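Local coordinates for chemotaxis protein CheX (Vibrio vulnificus, PDB 6VPW) that probably dephosphorylates the phosphorylated response regulator CheY, acting as a chemotaxis phosphatase of the CheX family, at residues N9-S14 / M97-A102; N17-M22 / G92-M97; D43-I48 / H126-K131; I48-A53 / F111-A116; S58-F63 / F149-F154. One frame throughout, in Å; residues are numbered along the deposited sequence. Where two conformers were deposited one is given.

Interaction 1 of 5, residues N9-S14 / M97-A102; sequences NPFLAS and MVTGGA
Pro10 meets helix 85-107 lightly, its CB 4.5 Å from Ala102 CB; the CA register sets Pro10 against Ala102 at one end and Ser14 against Val98 at the other. One residue on, the Phe11 ring gives the flat surface of the contact. With chi1 at -81° its CG lies opposite the carbonyl carbon, and the ring is carried forward until the Ala102 methyl sits over its centre. CB is 3.4 Å from the Phe11 ring centroid and 5° off the ring normal, a nearly ideal CH-pi geometry. Thr99 CA approaches the same ring obliquely at CE1.

A helical turn later, Ser14 supplies the polar link: OG donates to Val98 O over 2.8 Å, in the carbonyl plane and on a lone pair. That oxygen also accepts the helical bond from Ala102 N, so two donors hold it. Val98 CG1 flanks Ser14 CB at 3.9 Å. Small residues at the crossing, Ser14, Gly101 and Ala102, fit the close axis approach of 8.4 Å. Phe11, Val98 and Thr99 also rest on Met59 of strand 56-63. Two helices on one face of an antiparallel sheet, the short segments crossing at 136°, form the helical layer of the CheC-like alpha/beta fold.

Interaction 2 of 5, residues N17-M22 / G92-M97; sequences NVLKTM and GEITNM
Asn17 O is held by two donors from Thr21, the hydroxyl OG1 at 2.8 Å and the backbone N at 3.0 Å. They reach it from opposite faces of the carbonyl plane, OG1 tilted 23° out of it, and this grip belongs to helix 8-23 itself. Between that helix and helix 85-107 the contact is purely apolar: a helix pair in the layer that covers the antiparallel sheet. Segment 92-97 carries Glu93 and Asn96 in a spacing consistent with the E-x2-N signature of CheX and CheC phosphatases, so this contact probably lies beside it.

The two segment axes have opened to 10.7 Å at an angle of 119°, so longer side chains bridge them. Val18 faces the partner helix with both branches: CG1 lies 3.8 Å from Met97 CE, while CG2 sits 4.1 Å from Met97 CB. The bend of Met97 at chi3, -69°, folds its CE back to meet CG1. Deeper in, Leu19 and Ile94 cross at about a right angle and touch through their ends; both also pack on Ile71 of helix 65-76, so three helices converge there. On the more exposed side the two methionines cross obliquely. There the methylene of one faces the sulfur of the other, with Met22 CG 4.2 Å from Met97 SD.

Interaction 3 of 5, residues D43-I48 / H126-K131; sequences DVSGLI and HTIRHK
Ser45 OG and His126 NE2 form the polar contact, a 2.7 Å hydrogen bond in which either atom could be the donor. The hydroxyl lies at the edge of the imidazole, in its plane. His126 takes chi1 near 70°, placing CG between its backbone N and carbonyl carbon, and this swings the ring from strand 126-130 toward strand 44-51. Both partners of this bond are held a second time, the ring through ND1 hydrogen-bonded to Gly123 O and Ser45 OG through Thr62 OG1. Backbone atoms of the first segment also line the imidazole edge: Asp43 C is 3.5 Å from His126 CE1.

Architecturally these strands are not sheet neighbours. Their segment axes run 22° apart at 8.7 Å, a spacing of stacked layers, and the meeting is made by side chains. Where the chain turns its corner into the main sheet, Asp43 and Val44 both face Phe63 in a classic beta bulge, and the Asp43 carboxylate is held by Glu65 N at OD2 and by Gly125 N at OD1.

The apolar part is carried by Ile128. Its CD1 presses on the serine, 3.4 Å from Ser45 CB, closer than carbons normally approach. The same CD1 also lies 4.2 Å from Leu47 CD1, the two side chains running past one another in opposing senses. Leu47 and Ile128 both also meet Val119 of the second subunit, and residues Thr127 to His130 pair in an antiparallel ladder with a strand of that subunit, extending the sheet across the dimer interface.

Interaction 4 of 5, residues I48-A53 / F111-A116; sequences IGMVGA and FDFDMA
Val51 and Asp114 form an antiparallel hydrogen-bonded pair: Val51 N gives to Asp114 O at 2.9 Å, and Asp114 N returns to Val51 O at 2.8 Å. A third bond, Ala116 N to Gly49 O, continues the ladder at 2.9 Å. Between them Met50 and Met115 make the non-hydrogen-bonded pair, their CA atoms 4.5 Å apart.

Side chains pack beside the ladder. Met50 lies alongside Phe113, both pointing the same way, and sets its sulfur over the ring face. SD is 3.9 Å from the Phe113 ring centroid and 29° off the normal, a Met-aromatic contact. The Phe113 ring reaches this place through a chi1 of 64°, which puts CG between the backbone N and the carbonyl carbon. Toward the other end, Ile48 CD1 packs 3.8 Å from Met115 CB. At the loop side Gly52 CA approaches Asp112 O at 3.4 Å as a CA-H...O contact.

Further out, Phe11 of helix 8-23 touches both Met50 and Phe113, and Lys103 NZ bonds Phe113 O. Val51 meets Met115 of the second subunit. Strand 114-123, outermost of the six within its own chain, pairs here with strand 44-51 as the edge of the antiparallel sheet.

Interaction 5 of 5, residues S58-F63 / F149-F154; sequences SMSITF and FIEICF
Phe149 chi1, at 52°, places CG between its backbone N and carbonyl carbon and lays the ring beside Thr62, so that Thr62 CB comes over one face, offset toward the rim and 3.8 Å from the Phe149 centroid, a CH-pi contact. Thr62 chi1, at -62°, then turns CG2 to the ring, 3.6 Å from Phe149 CZ, and OG1 to a water.

That water joins three groups: Ser60 OG and Thr62 OG1, each 2.8 Å from its oxygen, and Phe149 O, to which it donates. Thr62 OG1 also hydrogen-bonds Ser45 OG. The backbone frame is a regular antiparallel ladder of six bonds between Ser58 and Cys153, Ser60 and Glu151, and Thr62 and Phe149; Ser60 N to Glu151 O measures 2.8 Å.

The opposite face is apolar. Met59 CG sits 3.9 Å from Ile150 CG2 and 4.0 Å from Ile152 CD1, and Ile61 runs side by side with Ile150, their CG1 atoms 4.2 Å apart.

His130 bonds Ser58 OG and Ser60 OG, and Cys153 is disulfide-linked to Cys132, so strand 126-130 and the residues after it lie against the Ser58, Ser60 and Cys153 face. Helix 8-23 covers the Met59 and Ile152 face through Phe11. Within the sheet, strand 56-63 has strand 44-51 as its other neighbour, and strand 148-154 has strand 137-142.

In the fold
Three layers are tied together. Interactions 1 and 2 join the same helices 8-23 and 85-107, their centres about 9 Å apart, sharing Met97. Interactions 4 and 5 lie in the sheet beneath, and strand 44-51, shared by interactions 3 and 4 through Ile48, borders strand 56-63 of interaction 5. Phe11 of interaction 1 reaches both: its CZ is 3.7 Å from Met50 SD, and its CD1 3.8 Å from Met59 CE. On the far face, interactions 3 and 5, about 7 Å between centres, meet through His130. The probable E-x2-N signature, Glu93 and Asn96 in interaction 2, adjoins interaction 4, Asn96 OD1 lying 3.6 Å from Ile48 CD1. Interactions 3, 4 and 5 also touch the second subunit.

Interaction 1 of 5, residues N9-S14 / M97-A102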
# COMPACT_ATOMS: atom_id res chain seq x y z
N ASN A 9 19.44 2.70 6.38
CA ASN A 9 20.20 1.48 6.74
C ASN A 9 19.40 0.51 7.61
O ASN A 9 19.46 -0.69 7.38
CB ASN A 9 21.55 1.84 7.36
CG ASN A 9 22.46 2.47 6.33
OD1 ASN A 9 22.23 2.34 5.13
ND2 ASN A 9 23.50 3.15 6.79
N PRO A 10 18.69 0.95 8.67
CA PRO A 10 17.88 0.03 9.47
C PRO A 10 16.89 -0.79 8.64
O PRO A 10 16.78 -1.98 8.92
CB PRO A 10 17.16 0.96 10.46
CG PRO A 10 18.10 2.13 10.61
CD PRO A 10 18.70 2.31 9.23
N PHE A 11 16.21 -0.17 7.65
CA PHE A 11 15.26 -0.91 6.78
C PHE A 11 16.03 -1.88 5.86
O PHE A 11 15.61 -3.03 5.75
CB PHE A 11 14.33 0.03 5.99
CG PHE A 11 13.16 0.54 6.79
CD1 PHE A 11 11.98 -0.20 6.88
CD2 PHE A 11 13.25 1.71 7.52
CE1 PHE A 11 10.93 0.23 7.67
CE2 PHE A 11 12.18 2.15 8.30
CZ PHE A 11 11.02 1.41 8.37
N LEU A 12 17.11 -1.42 5.24
CA LEU A 12 17.92 -2.24 4.30
C LEU A 12 18.47 -3.46 5.05
O LEU A 12 18.26 -4.59 4.57
CB LEU A 12 19.04 -1.36 3.74
CG LEU A 12 19.88 -1.92 2.59
CD1 LEU A 12 20.56 -0.80 1.84
CD2 LEU A 12 20.93 -2.92 3.09
N ALA A 13 19.08 -3.23 6.21
CA ALA A 13 19.65 -4.31 7.05
C ALA A 13 18.55 -5.28 7.50
O ALA A 13 18.77 -6.51 7.49
CB ALA A 13 20.37 -3.69 8.23
N SER A 14 17.37 -4.74 7.82
CA SER A 14 16.25 -5.57 8.32
C SER A 14 15.78 -6.56 7.24
O SER A 14 15.55 -7.74 7.60
CB SER A 14 15.12 -4.73 8.82
OG SER A 14 14.16 -5.53 9.47
N MET A 97 7.73 -8.17 9.71
CA MET A 97 9.00 -8.46 10.42
C MET A 97 10.05 -7.42 10.06
O MET A 97 10.79 -6.99 10.97
CB MET A 97 9.53 -9.86 10.06
CG MET A 97 8.80 -10.99 10.75
SD MET A 97 9.56 -12.61 10.37
CE MET A 97 9.14 -12.76 8.64
N VAL A 98 10.13 -7.02 8.79
CA VAL A 98 11.16 -6.03 8.39
C VAL A 98 10.86 -4.69 9.07
O VAL A 98 11.80 -4.06 9.62
CB VAL A 98 11.23 -5.88 6.86
CG1 VAL A 98 12.08 -4.69 6.44
CG2 VAL A 98 11.75 -7.16 6.21
N THR A 99 9.59 -4.27 9.04
CA THR A 99 9.20 -2.98 9.66
C THR A 99 9.42 -3.03 11.17
O THR A 99 9.91 -2.02 11.73
CB THR A 99 7.75 -2.64 9.31
OG1 THR A 99 7.66 -2.72 7.89
CG2 THR A 99 7.34 -1.26 9.80
N GLY A 100 9.05 -4.15 11.81
CA GLY A 100 9.22 -4.36 13.26
C GLY A 100 10.68 -4.24 13.67
O GLY A 100 10.95 -3.59 14.69
N GLY A 101 11.58 -4.87 12.91
CA GLY A 101 13.02 -4.77 13.17
C GLY A 101 13.54 -3.34 13.00
O GLY A 101 14.32 -2.89 13.85
N ALA A 102 13.17 -2.66 11.91
CA ALA A 102 13.59 -1.27 11.65
C ALA A 102 13.09 -0.37 12.79
O ALA A 102 13.86 0.48 13.30
CB ALA A 102 13.06 -0.81 10.31

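Interaction 2 of 5, residues N17-M22 / G92-M97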
# COMPACT_ATOMS: atom_id res chain seq x y z
N ASN A 17 18.50 -9.24 6.87
CA ASN A 17 18.59 -10.14 8.05
C ASN A 17 17.36 -11.05 8.15
O ASN A 17 17.53 -12.21 8.57
CB ASN A 17 18.81 -9.33 9.33
CG ASN A 17 20.15 -8.66 9.31
OD1 ASN A 17 21.04 -9.10 8.58
ND2 ASN A 17 20.32 -7.60 10.09
N VAL A 18 16.18 -10.55 7.76
CA VAL A 18 14.95 -11.39 7.83
C VAL A 18 15.10 -12.54 6.83
O VAL A 18 14.86 -13.71 7.22
CB VAL A 18 13.67 -10.56 7.59
CG1 VAL A 18 12.46 -11.44 7.34
CG2 VAL A 18 13.37 -9.60 8.73
N LEU A 19 15.55 -12.24 5.61
CA LEU A 19 15.65 -13.31 4.59
C LEU A 19 16.82 -14.25 4.88
O LEU A 19 16.69 -15.46 4.61
CB LEU A 19 15.76 -12.67 3.22
CG LEU A 19 14.51 -11.90 2.78
CD1 LEU A 19 14.68 -11.36 1.38
CD2 LEU A 19 13.26 -12.76 2.88
N LYS A 20 17.92 -13.73 5.43
CA LYS A 20 19.08 -14.61 5.69
C LYS A 20 18.72 -15.56 6.85
O LYS A 20 19.02 -16.77 6.73
CB LYS A 20 20.32 -13.76 5.97
CG LYS A 20 21.64 -14.52 5.95
CD LYS A 20 22.85 -13.59 5.92
CE LYS A 20 24.16 -14.34 5.87
NZ LYS A 20 25.33 -13.42 5.93
N THR A 21 18.07 -15.05 7.90
CA THR A 21 17.75 -15.90 9.08
C THR A 21 16.49 -16.75 8.89
O THR A 21 16.51 -17.93 9.30
CB THR A 21 17.57 -15.06 10.35
OG1 THR A 21 16.46 -14.16 10.21
CG2 THR A 21 18.82 -14.29 10.72
N MET A 22 15.43 -16.17 8.33
CA MET A 22 14.12 -16.87 8.25
C MET A 22 14.02 -17.73 6.99
O MET A 22 13.31 -18.76 7.06
CB MET A 22 12.96 -15.87 8.25
CG MET A 22 12.90 -14.97 9.48
SD MET A 22 12.72 -15.89 11.00
CE MET A 22 11.11 -16.65 10.76
N GLY A 92 3.15 -10.53 3.57
CA GLY A 92 2.64 -9.68 4.66
C GLY A 92 3.45 -9.86 5.93
O GLY A 92 3.80 -8.82 6.58
N GLU A 93 3.77 -11.11 6.28
CA GLU A 93 4.55 -11.40 7.52
C GLU A 93 5.98 -10.86 7.34
O GLU A 93 6.50 -10.27 8.30
CB GLU A 93 4.50 -12.89 7.87
CG GLU A 93 5.23 -13.77 6.89
CD GLU A 93 5.03 -15.28 7.00
OE1 GLU A 93 3.97 -15.71 7.53
OE2 GLU A 93 5.94 -16.03 6.55
N ILE A 94 6.57 -11.02 6.14
CA ILE A 94 7.93 -10.46 5.89
C ILE A 94 7.89 -8.93 6.04
O ILE A 94 8.78 -8.37 6.67
CB ILE A 94 8.49 -10.90 4.52
CG1 ILE A 94 8.80 -12.40 4.48
CG2 ILE A 94 9.72 -10.07 4.17
CD1 ILE A 94 9.30 -12.87 3.14
N THR A 95 6.88 -8.28 5.45
CA THR A 95 6.72 -6.80 5.57
C THR A 95 6.63 -6.40 7.05
O THR A 95 7.29 -5.44 7.44
CB THR A 95 5.51 -6.32 4.75
OG1 THR A 95 5.66 -6.76 3.40
CG2 THR A 95 5.31 -4.82 4.81
N ASN A 96 5.82 -7.11 7.84
CA ASN A 96 5.69 -6.85 9.31
C ASN A 96 7.02 -7.08 10.03
O ASN A 96 7.40 -6.22 10.87
CB ASN A 96 4.63 -7.74 9.96
CG ASN A 96 3.26 -7.10 10.03
OD1 ASN A 96 3.14 -5.88 10.00
ND2 ASN A 96 2.23 -7.93 10.20
N MET A 97 7.73 -8.17 9.71
CA MET A 97 9.00 -8.46 10.42
C MET A 97 10.05 -7.42 10.06
O MET A 97 10.79 -6.99 10.97
CB MET A 97 9.53 -9.86 10.06
CG MET A 97 8.80 -10.99 10.75
SD MET A 97 9.56 -12.61 10.37
CE MET A 97 9.14 -12.76 8.64

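Interaction 3 of 5, residues D43-I48 / H126-K131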
# COMPACT_ATOMS: atom_id res chain seq x y z
N ASP A 43 6.30 -8.36 -8.88
CA ASP A 43 5.13 -9.25 -9.09
C ASP A 43 4.30 -9.33 -7.82
O ASP A 43 3.08 -9.60 -7.91
CB ASP A 43 5.62 -10.60 -9.60
CG ASP A 43 6.45 -10.48 -10.87
OD1 ASP A 43 6.03 -9.72 -11.80
OD2 ASP A 43 7.53 -11.09 -10.91
N VAL A 44 4.93 -9.13 -6.67
CA VAL A 44 4.18 -9.17 -5.38
C VAL A 44 4.85 -8.17 -4.44
O VAL A 44 6.08 -8.16 -4.34
CB VAL A 44 4.05 -10.60 -4.81
CG1 VAL A 44 5.40 -11.24 -4.49
CG2 VAL A 44 3.13 -10.63 -3.60
N SER A 45 4.04 -7.29 -3.84
CA SER A 45 4.58 -6.25 -2.94
C SER A 45 3.83 -6.23 -1.61
O SER A 45 2.59 -6.48 -1.61
CB SER A 45 4.47 -4.88 -3.56
OG SER A 45 5.15 -4.81 -4.79
N GLY A 46 4.58 -5.98 -0.54
CA GLY A 46 4.04 -5.68 0.80
C GLY A 46 4.14 -4.18 1.03
O GLY A 46 5.20 -3.60 0.68
N LEU A 47 3.06 -3.56 1.51
CA LEU A 47 3.00 -2.08 1.71
C LEU A 47 2.52 -1.82 3.13
O LEU A 47 1.55 -2.50 3.56
CB LEU A 47 1.98 -1.46 0.74
CG LEU A 47 2.33 -1.43 -0.75
CD1 LEU A 47 2.43 -2.82 -1.34
CD2 LEU A 47 1.29 -0.62 -1.50
N ILE A 48 3.16 -0.88 3.84
CA ILE A 48 2.72 -0.61 5.23
C ILE A 48 2.93 0.87 5.55
O ILE A 48 3.96 1.44 5.17
CB ILE A 48 3.44 -1.55 6.22
CG1 ILE A 48 2.78 -1.50 7.60
CG2 ILE A 48 4.93 -1.25 6.27
CD1 ILE A 48 3.22 -2.63 8.53
N HIS A 126 3.68 -5.06 -11.88
CA HIS A 126 3.04 -3.82 -11.38
C HIS A 126 4.10 -2.83 -10.89
O HIS A 126 5.25 -3.27 -10.57
CB HIS A 126 2.03 -4.12 -10.26
CG HIS A 126 2.65 -4.55 -8.98
ND1 HIS A 126 2.72 -5.88 -8.61
CD2 HIS A 126 3.20 -3.85 -7.96
CE1 HIS A 126 3.31 -5.97 -7.42
NE2 HIS A 126 3.62 -4.74 -7.01
N THR A 127 3.75 -1.54 -10.81
CA THR A 127 4.70 -0.51 -10.31
C THR A 127 4.15 0.15 -9.04
O THR A 127 2.92 0.19 -8.88
CB THR A 127 4.99 0.57 -11.37
OG1 THR A 127 3.75 1.19 -11.70
CG2 THR A 127 5.59 0.03 -12.63
N ILE A 128 5.04 0.70 -8.22
CA ILE A 128 4.67 1.36 -6.94
C ILE A 128 5.18 2.79 -6.95
O ILE A 128 6.30 3.03 -7.44
CB ILE A 128 5.23 0.55 -5.75
CG1 ILE A 128 4.58 -0.84 -5.70
CG2 ILE A 128 5.07 1.31 -4.44
CD1 ILE A 128 4.89 -1.62 -4.46
N ARG A 129 4.36 3.72 -6.45
CA ARG A 129 4.77 5.14 -6.38
C ARG A 129 4.32 5.69 -5.03
O ARG A 129 3.09 5.80 -4.81
CB ARG A 129 4.22 5.95 -7.55
CG ARG A 129 4.69 5.45 -8.91
CD ARG A 129 4.47 6.45 -10.02
NE ARG A 129 4.71 5.85 -11.33
CZ ARG A 129 4.93 6.53 -12.45
NH1 ARG A 129 4.98 7.85 -12.43
NH2 ARG A 129 5.13 5.88 -13.59
N HIS A 130 5.28 5.93 -4.15
CA HIS A 130 4.97 6.56 -2.85
C HIS A 130 4.65 8.03 -3.10
O HIS A 130 5.26 8.63 -4.00
CB HIS A 130 6.14 6.37 -1.88
CG HIS A 130 6.30 4.96 -1.46
ND1 HIS A 130 5.98 4.54 -0.19
CD2 HIS A 130 6.70 3.86 -2.14
CE1 HIS A 130 6.20 3.25 -0.09
NE2 HIS A 130 6.63 2.80 -1.27
N LYS A 131 3.70 8.57 -2.35
CA LYS A 131 3.36 10.01 -2.47
C LYS A 131 3.55 10.61 -1.08
O LYS A 131 2.64 10.48 -0.27
CB LYS A 131 1.93 10.18 -3.00
CG LYS A 131 1.59 9.36 -4.24
CD LYS A 131 2.32 9.78 -5.51
CE LYS A 131 2.11 8.80 -6.66
NZ LYS A 131 2.69 9.30 -7.94

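Interaction 4 of 5, residues I48-A53 / F111-A116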
# COMPACT_ATOMS: atom_id res chain seq x y z
N ILE A 48 3.16 -0.88 3.84
CA ILE A 48 2.72 -0.61 5.23
C ILE A 48 2.93 0.87 5.55
O ILE A 48 3.96 1.44 5.17
CB ILE A 48 3.44 -1.55 6.22
CG1 ILE A 48 2.78 -1.50 7.60
CG2 ILE A 48 4.93 -1.25 6.27
CD1 ILE A 48 3.22 -2.63 8.53
N GLY A 49 1.96 1.46 6.25
CA GLY A 49 2.08 2.86 6.66
C GLY A 49 2.67 2.95 8.05
O GLY A 49 2.51 1.99 8.85
N MET A 50 3.30 4.07 8.34
CA MET A 50 3.91 4.29 9.66
C MET A 50 3.56 5.70 10.14
O MET A 50 3.67 6.65 9.32
CB MET A 50 5.43 4.14 9.57
CG MET A 50 5.84 2.69 9.32
SD MET A 50 7.53 2.57 8.74
CE MET A 50 7.34 3.15 7.06
N VAL A 51 3.14 5.78 11.40
CA VAL A 51 2.79 7.08 12.04
C VAL A 51 3.52 7.18 13.38
O VAL A 51 3.35 6.27 14.22
CB VAL A 51 1.27 7.22 12.23
CG1 VAL A 51 0.91 8.51 12.98
CG2 VAL A 51 0.55 7.14 10.91
N GLY A 52 4.29 8.25 13.54
CA GLY A 52 4.94 8.57 14.82
C GLY A 52 4.45 9.92 15.30
O GLY A 52 3.65 10.54 14.57
N ALA A 53 4.87 10.34 16.50
CA ALA A 53 4.42 11.65 17.02
C ALA A 53 5.00 12.79 16.16
O ALA A 53 4.30 13.79 16.00
CB ALA A 53 4.81 11.82 18.47
N PHE A 111 14.02 7.81 16.94
CA PHE A 111 13.11 7.92 15.77
C PHE A 111 11.95 6.94 16.01
O PHE A 111 12.11 5.74 15.73
CB PHE A 111 13.93 7.65 14.51
CG PHE A 111 13.21 7.76 13.19
CD1 PHE A 111 12.36 6.75 12.75
CD2 PHE A 111 13.41 8.86 12.37
CE1 PHE A 111 11.71 6.86 11.53
CE2 PHE A 111 12.77 8.95 11.14
CZ PHE A 111 11.92 7.96 10.73
N ASP A 112 10.85 7.44 16.57
CA ASP A 112 9.74 6.56 17.02
C ASP A 112 8.58 6.55 16.04
O ASP A 112 8.16 7.64 15.55
CB ASP A 112 9.23 7.02 18.39
CG ASP A 112 10.24 6.92 19.52
OD1 ASP A 112 10.75 5.82 19.76
OD2 ASP A 112 10.51 7.96 20.13
N PHE A 113 8.02 5.36 15.80
CA PHE A 113 6.80 5.27 14.96
C PHE A 113 6.05 3.99 15.29
O PHE A 113 6.66 3.04 15.84
CB PHE A 113 7.14 5.35 13.47
CG PHE A 113 7.98 4.22 12.93
CD1 PHE A 113 7.39 3.01 12.59
CD2 PHE A 113 9.35 4.37 12.77
CE1 PHE A 113 8.16 1.97 12.10
CE2 PHE A 113 10.11 3.34 12.24
CZ PHE A 113 9.52 2.13 11.94
N ASP A 114 4.75 3.98 14.97
CA ASP A 114 3.88 2.79 15.11
C ASP A 114 3.48 2.36 13.70
O ASP A 114 3.40 3.26 12.82
CB ASP A 114 2.67 3.10 15.98
CG ASP A 114 3.05 3.47 17.40
OD1 ASP A 114 3.75 2.67 18.04
OD2 ASP A 114 2.67 4.58 17.82
N MET A 115 3.27 1.07 13.48
CA MET A 115 2.95 0.58 12.11
C MET A 115 1.44 0.35 11.98
O MET A 115 0.79 0.01 12.98
CB MET A 115 3.59 -0.78 11.81
CG MET A 115 4.97 -0.94 12.36
SD MET A 115 5.42 -2.69 12.28
CE MET A 115 6.41 -2.80 13.76
N ALA A 116 0.97 0.49 10.75
CA ALA A 116 -0.42 0.17 10.39
C ALA A 116 -0.44 -1.33 10.05
O ALA A 116 0.43 -2.05 10.54
CB ALA A 116 -0.85 1.03 9.24

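Interaction 5 of 5, residues S58-F63 / F149-F154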
# COMPACT_ATOMS: atom_id res chain seq x y z
N SER A 58 5.68 5.75 4.64
CA SER A 58 5.27 4.42 4.12
C SER A 58 6.50 3.66 3.63
O SER A 58 7.52 4.30 3.31
CB SER A 58 4.25 4.56 3.01
OG SER A 58 4.72 5.46 2.00
N MET A 59 6.40 2.34 3.65
CA MET A 59 7.47 1.46 3.13
C MET A 59 6.81 0.39 2.25
O MET A 59 5.67 -0.05 2.57
CB MET A 59 8.24 0.84 4.30
CG MET A 59 9.42 0.01 3.88
SD MET A 59 8.98 -1.72 3.68
CE MET A 59 9.15 -2.28 5.37
N SER A 60 7.48 0.03 1.15
CA SER A 60 7.02 -1.09 0.30
C SER A 60 8.22 -2.00 0.02
O SER A 60 9.36 -1.50 -0.02
CB SER A 60 6.38 -0.62 -0.98
OG SER A 60 7.26 0.21 -1.73
N ILE A 61 7.96 -3.30 -0.01
CA ILE A 61 8.95 -4.32 -0.42
C ILE A 61 8.34 -4.99 -1.64
O ILE A 61 7.23 -5.54 -1.51
CB ILE A 61 9.25 -5.37 0.66
CG1 ILE A 61 9.60 -4.74 2.00
CG2 ILE A 61 10.35 -6.29 0.15
CD1 ILE A 61 9.73 -5.75 3.11
N THR A 62 9.05 -4.95 -2.76
CA THR A 62 8.54 -5.55 -4.01
C THR A 62 9.46 -6.70 -4.39
O THR A 62 10.70 -6.49 -4.35
CB THR A 62 8.45 -4.49 -5.10
OG1 THR A 62 7.52 -3.49 -4.66
CG2 THR A 62 8.03 -5.08 -6.42
N PHE A 63 8.87 -7.83 -4.78
CA PHE A 63 9.64 -9.03 -5.18
C PHE A 63 9.27 -9.51 -6.58
O PHE A 63 8.07 -9.49 -6.95
CB PHE A 63 9.32 -10.22 -4.26
CG PHE A 63 9.66 -10.01 -2.81
CD1 PHE A 63 10.92 -10.32 -2.33
CD2 PHE A 63 8.73 -9.48 -1.94
CE1 PHE A 63 11.22 -10.14 -0.99
CE2 PHE A 63 9.04 -9.30 -0.60
CZ PHE A 63 10.27 -9.65 -0.12
N PHE A 149 12.98 -4.78 -4.34
CA PHE A 149 13.42 -3.43 -3.95
C PHE A 149 12.51 -2.93 -2.83
O PHE A 149 11.33 -3.32 -2.74
CB PHE A 149 13.51 -2.48 -5.14
CG PHE A 149 12.28 -2.40 -5.99
CD1 PHE A 149 11.24 -1.55 -5.65
CD2 PHE A 149 12.15 -3.20 -7.12
CE1 PHE A 149 10.09 -1.49 -6.43
CE2 PHE A 149 11.00 -3.14 -7.89
CZ PHE A 149 9.98 -2.28 -7.55
N ILE A 150 13.13 -2.16 -1.96
CA ILE A 150 12.42 -1.45 -0.87
C ILE A 150 12.27 -0.01 -1.32
O ILE A 150 13.24 0.54 -1.90
CB ILE A 150 13.16 -1.50 0.47
CG1 ILE A 150 13.25 -2.92 1.02
CG2 ILE A 150 12.51 -0.56 1.49
CD1 ILE A 150 14.17 -3.04 2.21
N GLU A 151 11.08 0.55 -1.12
CA GLU A 151 10.92 2.00 -1.35
C GLU A 151 10.42 2.57 -0.03
O GLU A 151 9.56 1.91 0.65
CB GLU A 151 10.00 2.35 -2.52
CG GLU A 151 10.57 2.00 -3.87
CD GLU A 151 9.76 2.58 -5.02
OE1 GLU A 151 9.96 2.14 -6.17
OE2 GLU A 151 8.96 3.48 -4.76
N ILE A 152 10.95 3.73 0.34
CA ILE A 152 10.53 4.30 1.64
C ILE A 152 10.43 5.81 1.49
O ILE A 152 11.17 6.38 0.67
CB ILE A 152 11.51 3.83 2.73
CG1 ILE A 152 10.92 3.97 4.13
CG2 ILE A 152 12.86 4.53 2.60
CD1 ILE A 152 11.62 3.07 5.13
N CYS A 153 9.46 6.39 2.19
CA CYS A 153 9.23 7.86 2.18
C CYS A 153 8.78 8.24 3.58
O CYS A 153 7.81 7.62 4.08
CB CYS A 153 8.17 8.25 1.14
SG CYS A 153 8.09 10.03 0.75
N PHE A 154 9.50 9.15 4.23
CA PHE A 154 9.07 9.70 5.54
C PHE A 154 8.95 11.22 5.41
O PHE A 154 9.74 11.82 4.66
CB PHE A 154 10.05 9.37 6.68
CG PHE A 154 9.91 8.00 7.27
CD1 PHE A 154 9.02 7.76 8.30
CD2 PHE A 154 10.69 6.95 6.81
CE1 PHE A 154 8.92 6.51 8.87
CE2 PHE A 154 10.58 5.69 7.37
CZ PHE A 154 9.69 5.47 8.40
O HOH W 1 8.85 -1.53 -3.20